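Local structure of flagellar motor switch protein FliG (Aquifex aeolicus, 3HJL) at residues S7-S10 and K11-A15; A61-L64 and L65-K69; S27-I30 and V31-L34. The protein probably forms, together with FliN, the rotor-mounted switch complex (C ring) that governs the direction of flagellar rotation. All coordinates share one frame; numbering follows the deposited sequence.

Contact 1 (S7-S10 and K11-A15)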
ATOM      1  N   SER A   7     -30.170  38.129  11.936  1.00 78.96           N
ATOM      2  CA  SER A   7     -30.953  37.348  12.904  1.00 79.80           C
ATOM      3  C   SER A   7     -32.351  37.075  12.340  1.00 76.59           C
ATOM      4  O   SER A   7     -32.804  35.924  12.323  1.00 57.95           O
ATOM      5  CB  SER A   7     -31.055  38.083  14.247  1.00 80.83           C
ATOM      6  OG  SER A   7     -31.612  37.238  15.243  1.00 80.55           O
ATOM      7  N   ALA A   8     -33.033  38.138  11.899  1.00 74.16           N
ATOM      8  CA  ALA A   8     -34.332  38.001  11.217  1.00 71.36           C
ATOM      9  C   ALA A   8     -34.170  37.274   9.860  1.00 63.28           C
ATOM     10  O   ALA A   8     -35.056  36.511   9.445  1.00 46.71           O
ATOM     11  CB  ALA A   8     -35.003  39.376  11.035  1.00 60.02           C
ATOM     12  N   LEU A   9     -33.032  37.500   9.192  1.00 63.89           N
ATOM     13  CA  LEU A   9     -32.691  36.774   7.953  1.00 68.48           C
ATOM     14  C   LEU A   9     -32.529  35.252   8.174  1.00 62.66           C
ATOM     15  O   LEU A   9     -32.975  34.469   7.341  1.00 66.31           O
ATOM     16  CB  LEU A   9     -31.418  37.362   7.303  1.00 68.02           C
ATOM     17  CG  LEU A   9     -30.843  36.646   6.061  1.00 66.92           C
ATOM     18  CD1 LEU A   9     -31.915  36.374   5.000  1.00 58.01           C
ATOM     19  CD2 LEU A   9     -29.688  37.442   5.468  1.00 55.82           C
ATOM     20  N   SER A  10     -31.910  34.843   9.285  1.00 56.31           N
ATOM     21  CA  SER A  10     -31.743  33.413   9.578  1.00 65.22           C
ATOM     22  C   SER A  10     -33.046  32.740  10.012  1.00 63.45           C
ATOM     23  O   SER A  10     -33.255  31.558   9.713  1.00 52.01           O
ATOM     24  CB  SER A  10     -30.664  33.162  10.626  1.00 75.63           C
ATOM     25  OG  SER A  10     -30.371  31.762  10.683  1.00 79.85           O
ATOM     26  N   LYS A  11     -33.884  33.461  10.766  1.00 55.99           N
ATOM     27  CA  LYS A  11     -35.224  32.961  11.106  1.00 54.25           C
ATOM     28  C   LYS A  11     -36.033  32.755   9.820  1.00 54.52           C
ATOM     29  O   LYS A  11     -36.647  31.709   9.640  1.00 53.67           O
ATOM     30  CB  LYS A  11     -35.946  33.908  12.052  1.00 52.59           C
ATOM     31  CG  LYS A  11     -35.320  33.980  13.449  1.00 61.37           C
ATOM     32  CD  LYS A  11     -35.810  35.197  14.236  1.00 65.41           C
ATOM     33  CE  LYS A  11     -35.011  35.392  15.532  1.00 66.90           C
ATOM     34  NZ  LYS A  11     -35.403  36.634  16.278  1.00 62.35           N
ATOM     35  N   ALA A  12     -35.969  33.725   8.904  1.00 56.87           N
ATOM     36  CA  ALA A  12     -36.607  33.595   7.577  1.00 49.75           C
ATOM     37  C   ALA A  12     -36.027  32.441   6.772  1.00 46.78           C
ATOM     38  O   ALA A  12     -36.758  31.756   6.063  1.00 54.97           O
ATOM     39  CB  ALA A  12     -36.489  34.891   6.794  1.00 39.47           C
ATOM     40  N   GLN A  13     -34.710  32.252   6.856  1.00 52.28           N
ATOM     41  CA  GLN A  13     -34.034  31.130   6.185  1.00 56.09           C
ATOM     42  C   GLN A  13     -34.451  29.767   6.756  1.00 50.91           C
ATOM     43  O   GLN A  13     -34.609  28.806   6.004  1.00 59.42           O
ATOM     44  CB  GLN A  13     -32.508  31.300   6.232  1.00 57.59           C
ATOM     45  CG  GLN A  13     -31.971  32.306   5.199  1.00 59.41           C
ATOM     46  CD  GLN A  13     -30.510  32.726   5.434  1.00 63.91           C
ATOM     47  OE1 GLN A  13     -30.000  32.684   6.557  1.00 60.61           O
ATOM     48  NE2 GLN A  13     -29.852  33.171   4.369  1.00 56.24           N
ATOM     49  N   LYS A  14     -34.619  29.691   8.076  1.00 56.30           N
ATOM     50  CA  LYS A  14     -35.167  28.489   8.722  1.00 64.72           C
ATOM     51  C   LYS A  14     -36.573  28.198   8.210  1.00 61.79           C
ATOM     52  O   LYS A  14     -36.870  27.070   7.852  1.00 64.85           O
ATOM     53  CB  LYS A  14     -35.216  28.632  10.247  1.00 68.84           C
ATOM     54  CG  LYS A  14     -33.912  28.359  10.955  1.00 76.91           C
ATOM     55  CD  LYS A  14     -34.115  28.393  12.467  1.00 78.97           C
ATOM     56  CE  LYS A  14     -32.897  27.862  13.204  1.00 85.44           C
ATOM     57  NZ  LYS A  14     -33.150  27.731  14.662  1.00 85.24           N
ATOM     58  N   ALA A  15     -37.440  29.214   8.229  1.00 62.19           N
ATOM     59  CA  ALA A  15     -38.798  29.101   7.676  1.00 57.06           C
ATOM     60  C   ALA A  15     -38.782  28.558   6.235  1.00 59.43           C
ATOM     61  O   ALA A  15     -39.577  27.680   5.890  1.00 56.56           O
ATOM     62  CB  ALA A  15     -39.494  30.443   7.716  1.00 46.64           C
TER
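Leu-9 and Gln-13, and Ser-7 and Lys-11, meet one turn apart in a local i to i+4 contact on helix 7-21, the first helix of the FliG N-terminal domain. The helical geometry rests on four consecutive backbone bonds. Lys-11 N donates to Ser-7 O and Ala-12 N to Ala-8 O, while Gln-13 N reaches Leu-9 O. Lys-14 N closes the series on Ser-10 O at 2.8 Å.

The side chains use the same four-residue spacing. Those of Leu-9 and Gln-13 cross at a slant: Leu-9 CG lies beside its own carbonyl carbon, away from the backbone N (chi1 175°), which brings its CD1 methyl to 3.9 Å from Gln-13 NE2, a van der Waals contact of a methyl with an amide. Gln-13 contributes its aliphatic part as well, CG lying 3.2 Å from Leu-9 O, while its OE1 comes within 3.6 Å of Ser-10 CA. Lys-11 instead holds CG beside its backbone N (chi1 -68°) and then runs extended. This lays its methylenes past the Ser-7 carbonyl, with CG 3.4 Å from Ser-7 O and CE 3.9 Å from Ser-7 OG. Its NZ stays 4.0 Å from that hydroxyl oxygen, a proximity without a hydrogen bond. Ala-12 CB rests 3.4 Å from Ala-8 O.

None of the touching residues is fully buried, yet one side of the turn does face protein. Leu-9 and Ala-12 both pack on Leu-45 of helix 36-47, and Ala-15 follows on Leu-42 of that helix. Lys-14 leaves the turn in another direction, its extended chain carrying its ammonium group to Glu-67 and Glu-63 of helix 54-70, with which it makes salt bridges.

Contact 2 (A61-L64 and L65-K69)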
ATOM      1  N   ALA A  61     -30.000  20.430  11.000  1.00 61.51           N
ATOM      2  CA  ALA A  61     -31.163  19.562  10.791  1.00 53.10           C
ATOM      3  C   ALA A  61     -31.709  19.029  12.107  1.00 49.75           C
ATOM      4  O   ALA A  61     -32.917  19.026  12.330  1.00 48.42           O
ATOM      5  CB  ALA A  61     -30.794  18.386   9.864  1.00 49.24           C
ATOM      6  N   GLU A  62     -30.802  18.560  12.955  1.00 52.61           N
ATOM      7  CA  GLU A  62     -31.145  18.027  14.272  1.00 58.39           C
ATOM      8  C   GLU A  62     -31.616  19.102  15.254  1.00 57.21           C
ATOM      9  O   GLU A  62     -32.404  18.808  16.153  1.00 61.31           O
ATOM     10  CB  GLU A  62     -29.963  17.254  14.851  1.00 60.34           C
ATOM     11  CG  GLU A  62     -29.742  15.914  14.153  1.00 64.29           C
ATOM     12  CD  GLU A  62     -28.462  15.227  14.573  1.00 69.02           C
ATOM     13  OE1 GLU A  62     -27.735  15.772  15.436  1.00 77.12           O
ATOM     14  OE2 GLU A  62     -28.178  14.138  14.032  1.00 72.75           O
ATOM     15  N   GLU A  63     -31.112  20.327  15.100  1.00 60.34           N
ATOM     16  CA  GLU A  63     -31.594  21.451  15.890  1.00 60.94           C
ATOM     17  C   GLU A  63     -33.024  21.758  15.459  1.00 50.10           C
ATOM     18  O   GLU A  63     -33.918  21.769  16.294  1.00 51.18           O
ATOM     19  CB  GLU A  63     -30.714  22.691  15.718  1.00 64.75           C
ATOM     20  CG  GLU A  63     -30.978  23.768  16.787  1.00 76.91           C
ATOM     21  CD  GLU A  63     -30.703  25.184  16.307  1.00 79.49           C
ATOM     22  OE1 GLU A  63     -31.337  25.618  15.310  1.00 82.82           O
ATOM     23  OE2 GLU A  63     -29.905  25.883  16.973  1.00 81.98           O
ATOM     24  N   LEU A  64     -33.222  21.978  14.155  1.00 47.72           N
ATOM     25  CA  LEU A  64     -34.558  22.232  13.561  1.00 57.17           C
ATOM     26  C   LEU A  64     -35.582  21.172  13.923  1.00 59.70           C
ATOM     27  O   LEU A  64     -36.736  21.498  14.194  1.00 64.16           O
ATOM     28  CB  LEU A  64     -34.499  22.302  12.020  1.00 59.36           C
ATOM     29  CG  LEU A  64     -34.290  23.629  11.298  1.00 66.75           C
ATOM     30  CD1 LEU A  64     -34.172  23.392   9.791  1.00 65.06           C
ATOM     31  CD2 LEU A  64     -35.434  24.586  11.590  1.00 71.45           C
ATOM     32  N   LEU A  65     -35.166  19.906  13.869  1.00 60.15           N
ATOM     33  CA  LEU A  65     -36.041  18.789  14.203  1.00 58.37           C
ATOM     34  C   LEU A  65     -36.473  18.853  15.672  1.00 57.68           C
ATOM     35  O   LEU A  65     -37.654  18.702  15.974  1.00 65.46           O
ATOM     36  CB  LEU A  65     -35.347  17.457  13.889  1.00 62.64           C
ATOM     37  CG  LEU A  65     -36.153  16.156  13.995  1.00 67.62           C
ATOM     38  CD1 LEU A  65     -37.359  16.158  13.051  1.00 68.09           C
ATOM     39  CD2 LEU A  65     -35.246  14.965  13.704  1.00 67.79           C
ATOM     40  N   ASP A  66     -35.519  19.101  16.570  1.00 57.21           N
ATOM     41  CA  ASP A  66     -35.808  19.241  18.009  1.00 59.74           C
ATOM     42  C   ASP A  66     -36.665  20.477  18.315  1.00 58.22           C
ATOM     43  O   ASP A  66     -37.512  20.453  19.205  1.00 56.44           O
ATOM     44  CB  ASP A  66     -34.497  19.321  18.803  1.00 62.82           C
ATOM     45  CG  ASP A  66     -34.724  19.382  20.310  1.00 66.71           C
ATOM     46  OD1 ASP A  66     -35.413  18.487  20.858  1.00 62.32           O
ATOM     47  OD2 ASP A  66     -34.197  20.319  20.948  1.00 68.95           O
ATOM     48  N   GLU A  67     -36.428  21.542  17.557  1.00 65.06           N
ATOM     49  CA  GLU A  67     -37.116  22.824  17.715  1.00 67.51           C
ATOM     50  C   GLU A  67     -38.601  22.708  17.351  1.00 67.16           C
ATOM     51  O   GLU A  67     -39.462  23.182  18.096  1.00 67.98           O
ATOM     52  CB  GLU A  67     -36.425  23.876  16.824  1.00 66.18           C
ATOM     53  CG  GLU A  67     -36.601  25.311  17.242  1.00 71.79           C
ATOM     54  CD  GLU A  67     -35.538  26.215  16.620  1.00 77.51           C
ATOM     55  OE1 GLU A  67     -35.575  26.436  15.386  1.00 69.42           O
ATOM     56  OE2 GLU A  67     -34.662  26.701  17.373  1.00 84.74           O
ATOM     57  N   ILE A  68     -38.886  22.077  16.210  1.00 73.12           N
ATOM     58  CA  ILE A  68     -40.276  21.884  15.739  1.00 77.43           C
ATOM     59  C   ILE A  68     -41.043  20.787  16.494  1.00 79.76           C
ATOM     60  O   ILE A  68     -42.273  20.823  16.534  1.00 85.92           O
ATOM     61  CB  ILE A  68     -40.368  21.664  14.191  1.00 76.42           C
ATOM     62  CG1 ILE A  68     -39.760  20.318  13.765  1.00 76.96           C
ATOM     63  CG2 ILE A  68     -39.738  22.834  13.460  1.00 81.02           C
ATOM     64  CD1 ILE A  68     -39.320  20.268  12.302  1.00 78.58           C
ATOM     65  N   LYS A  69     -40.333  19.808  17.062  1.00 79.20           N
ATOM     66  CA  LYS A  69     -40.962  18.824  17.965  1.00 76.71           C
ATOM     67  C   LYS A  69     -41.415  19.524  19.254  1.00 79.71           C
ATOM     68  O   LYS A  69     -42.507  19.256  19.762  1.00 82.67           O
ATOM     69  CB  LYS A  69     -40.004  17.676  18.315  1.00 76.67           C
ATOM     70  CG  LYS A  69     -39.862  16.597  17.237  1.00 74.43           C
ATOM     71  CD  LYS A  69     -38.937  15.440  17.689  1.00 76.64           C
ATOM     72  CE  LYS A  69     -37.483  15.892  17.929  1.00 74.67           C
ATOM     73  NZ  LYS A  69     -36.525  14.771  18.136  1.00 66.69           N
TER
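Glu-63 and Glu-67 both set CG opposite the backbone N (chi1 -166° and -156°), which sends the two extended chains off side by side, pointing the same way, one turn apart in the second half of helix 54-70. The two carboxylate planes are 38° apart, and Glu-63 OE1 lies 4.1 Å from Glu-67 OE2. Beneath them the backbone bond is short, Glu-67 N to Glu-63 O measuring 2.8 Å.

Leu-64 and Ile-68, both buried, meet through the Leu-64 carbonyl. Ile-68 N donates to Leu-64 O at 3.0 Å, and the isoleucine side chain gathers round the same oxygen: CG1 is 3.3 Å away, and CG2 and CD1 are each 3.4 Å from it. CG1 occupies the position between backbone N and carbonyl carbon, which lets CD1 fold back toward the preceding turn. Ile-68 also packs on Phe-81 of helix 78-88 and Leu-18 of helix 7-21, and Leu-64 bridges the same two helices through Ile-85 and Val-17. Cutting Ile-68 back to an alanine removes CG1, CG2 and CD1, which would probably leave a gap beside Phe-81 and Leu-18 and uncover the Leu-64 carbonyl.

The nearby like charges have a common counter-ion: Glu-63 OE1 and Glu-67 OE1 each make a salt bridge to Lys-14 NZ, which probably offsets the repulsion and holds the two carboxylates near each other.

Contact 3 (S27-I30 and V31-L34)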
ATOM      1  N   SER A  27     -46.926  20.962   5.530  1.00 65.57           N
ATOM      2  CA  SER A  27     -46.657  22.091   4.631  1.00 60.87           C
ATOM      3  C   SER A  27     -47.742  22.419   3.586  1.00 58.71           C
ATOM      4  O   SER A  27     -47.715  23.515   3.017  1.00 58.01           O
ATOM      5  CB  SER A  27     -45.305  21.905   3.938  1.00 59.78           C
ATOM      6  OG  SER A  27     -45.314  20.762   3.111  1.00 61.45           O
ATOM      7  N   MET A  28     -48.666  21.493   3.301  1.00 62.78           N
ATOM      8  CA  MET A  28     -49.777  21.804   2.375  1.00 68.24           C
ATOM      9  C   MET A  28     -50.661  22.907   2.965  1.00 66.13           C
ATOM     10  O   MET A  28     -51.113  23.797   2.242  1.00 69.86           O
ATOM     11  CB  MET A  28     -50.628  20.561   2.014  1.00 71.91           C
ATOM     12  CG  MET A  28     -51.456  19.936   3.156  1.00 75.97           C
ATOM     13  SD  MET A  28     -52.470  18.518   2.639  1.00 84.35           S
ATOM     14  CE  MET A  28     -51.217  17.303   2.216  1.00 84.91           C
ATOM     15  N   ASN A  29     -50.877  22.844   4.282  1.00 60.54           N
ATOM     16  CA  ASN A  29     -51.651  23.856   5.007  1.00 57.24           C
ATOM     17  C   ASN A  29     -50.938  25.209   5.047  1.00 57.03           C
ATOM     18  O   ASN A  29     -51.583  26.255   4.963  1.00 55.42           O
ATOM     19  CB  ASN A  29     -51.940  23.387   6.434  1.00 56.17           C
ATOM     20  CG  ASN A  29     -52.864  22.181   6.478  1.00 57.31           C
ATOM     21  OD1 ASN A  29     -54.015  22.245   6.037  1.00 49.69           O
ATOM     22  ND2 ASN A  29     -52.368  21.078   7.028  1.00 54.80           N
ATOM     23  N   ILE A  30     -49.611  25.175   5.181  1.00 54.81           N
ATOM     24  CA  ILE A  30     -48.793  26.386   5.176  1.00 53.86           C
ATOM     25  C   ILE A  30     -48.960  27.124   3.846  1.00 56.62           C
ATOM     26  O   ILE A  30     -49.211  28.327   3.837  1.00 63.92           O
ATOM     27  CB  ILE A  30     -47.279  26.067   5.417  1.00 57.04           C
ATOM     28  CG1 ILE A  30     -47.048  25.507   6.835  1.00 58.70           C
ATOM     29  CG2 ILE A  30     -46.425  27.315   5.225  1.00 54.57           C
ATOM     30  CD1 ILE A  30     -45.623  25.021   7.077  1.00 58.40           C
ATOM     31  N   VAL A  31     -48.859  26.383   2.740  1.00 59.56           N
ATOM     32  CA  VAL A  31     -48.988  26.937   1.378  1.00 58.18           C
ATOM     33  C   VAL A  31     -50.361  27.588   1.124  1.00 63.25           C
ATOM     34  O   VAL A  31     -50.447  28.653   0.499  1.00 62.95           O
ATOM     35  CB  VAL A  31     -48.732  25.833   0.296  1.00 60.87           C
ATOM     36  CG1 VAL A  31     -49.155  26.315  -1.089  1.00 61.72           C
ATOM     37  CG2 VAL A  31     -47.257  25.400   0.290  1.00 56.12           C
ATOM     38  N   LYS A  32     -51.417  26.944   1.621  1.00 62.32           N
ATOM     39  CA  LYS A  32     -52.794  27.435   1.470  1.00 60.89           C
ATOM     40  C   LYS A  32     -53.045  28.775   2.177  1.00 60.55           C
ATOM     41  O   LYS A  32     -53.748  29.638   1.640  1.00 65.77           O
ATOM     42  CB  LYS A  32     -53.788  26.383   1.979  1.00 63.60           C
ATOM     43  CG  LYS A  32     -53.884  25.140   1.096  1.00 65.15           C
ATOM     44  CD  LYS A  32     -54.457  23.933   1.848  1.00 67.00           C
ATOM     45  CE  LYS A  32     -55.887  24.165   2.322  1.00 65.89           C
ATOM     46  NZ  LYS A  32     -56.450  22.958   2.984  1.00 67.96           N
ATOM     47  N   GLU A  33     -52.483  28.934   3.377  1.00 55.98           N
ATOM     48  CA  GLU A  33     -52.623  30.180   4.159  1.00 56.98           C
ATOM     49  C   GLU A  33     -51.741  31.319   3.642  1.00 53.67           C
ATOM     50  O   GLU A  33     -52.111  32.483   3.730  1.00 56.00           O
ATOM     51  CB  GLU A  33     -52.273  29.931   5.620  1.00 56.54           C
ATOM     52  CG  GLU A  33     -53.214  29.013   6.355  1.00 51.42           C
ATOM     53  CD  GLU A  33     -52.879  28.934   7.819  1.00 49.22           C
ATOM     54  OE1 GLU A  33     -53.043  29.954   8.518  1.00 50.13           O
ATOM     55  OE2 GLU A  33     -52.462  27.853   8.276  1.00 48.60           O
ATOM     56  N   LEU A  34     -50.545  30.973   3.184  1.00 60.60           N
ATOM     57  CA  LEU A  34     -49.608  31.946   2.616  1.00 60.15           C
ATOM     58  C   LEU A  34     -50.062  32.423   1.233  1.00 62.44           C
ATOM     59  O   LEU A  34     -50.588  31.641   0.442  1.00 72.96           O
ATOM     60  CB  LEU A  34     -48.202  31.334   2.494  1.00 57.17           C
ATOM     61  CG  LEU A  34     -47.155  31.539   3.596  1.00 55.70           C
ATOM     62  CD1 LEU A  34     -47.716  31.518   4.988  1.00 44.68           C
ATOM     63  CD2 LEU A  34     -46.059  30.477   3.428  1.00 52.49           C
TER
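Leu-34 N donates to Ile-30 O at 3.0 Å, with an N-H...O angle of 158°, in the last turn of helix 24-33 of the all-helical FliG N-terminal domain. Leu-34 is the first residue after the helix to leave helical backbone angles (psi 144°), yet its amide still completes the i to i+4 pattern. Three such bonds precede it: Val-31 N to Ser-27 O, Lys-32 N to Met-28 O and Glu-33 N to Asn-29 O.

Several side chains lean on the carbonyls one turn back. Val-31 keeps CG2 beside its backbone N, and that methyl lies 3.3 Å from Ser-27 O. The Ser-27 hydroxyl bonds a turn further back, to Pro-23 O. Lys-32 passes CG within 3.3 Å of Met-28 O and then bends at chi3 (63°), which turns its amino end alongside the Asn-29 side chain; Lys-32 NZ and Asn-29 OD1 remain 4.0 Å apart, close but not hydrogen-bonded.

On another face the turn meets helix 36-47: Val-31 packs on Leu-39, and Leu-34 on both Leu-39 and Leu-42, so the helix end is joined to its successor by branched aliphatic groups. Ile-30 and Leu-34 lie side by side and point the same way, meeting through their methyls, with Ile-30 CG2 3.7 Å from Leu-34 CD2.

All three contacts lie in the FliG N-terminal domain, on the same side of the chain's centre and away from the EHPQR-motif. Contacts 1 and 2, whose centres are about 15 Å apart, touch directly: Lys-14 NZ is 2.8 Å from Glu-67 OE1 and 2.9 Å from Glu-63 OE1, and Lys-14 CG packs 4.1 Å from Leu-64 CD2. Contact 3 touches neither; its nearest atoms are about 7 Å from contact 1 and about 9 Å from contact 2. Helix 36-47 nevertheless relates it to contact 1, because Leu-42 receives both Ala-15 and Leu-34. Salt bridges, with some aliphatic packing, tie contacts 1 and 2, and helix 36-47 leucines stand between 1 and 3.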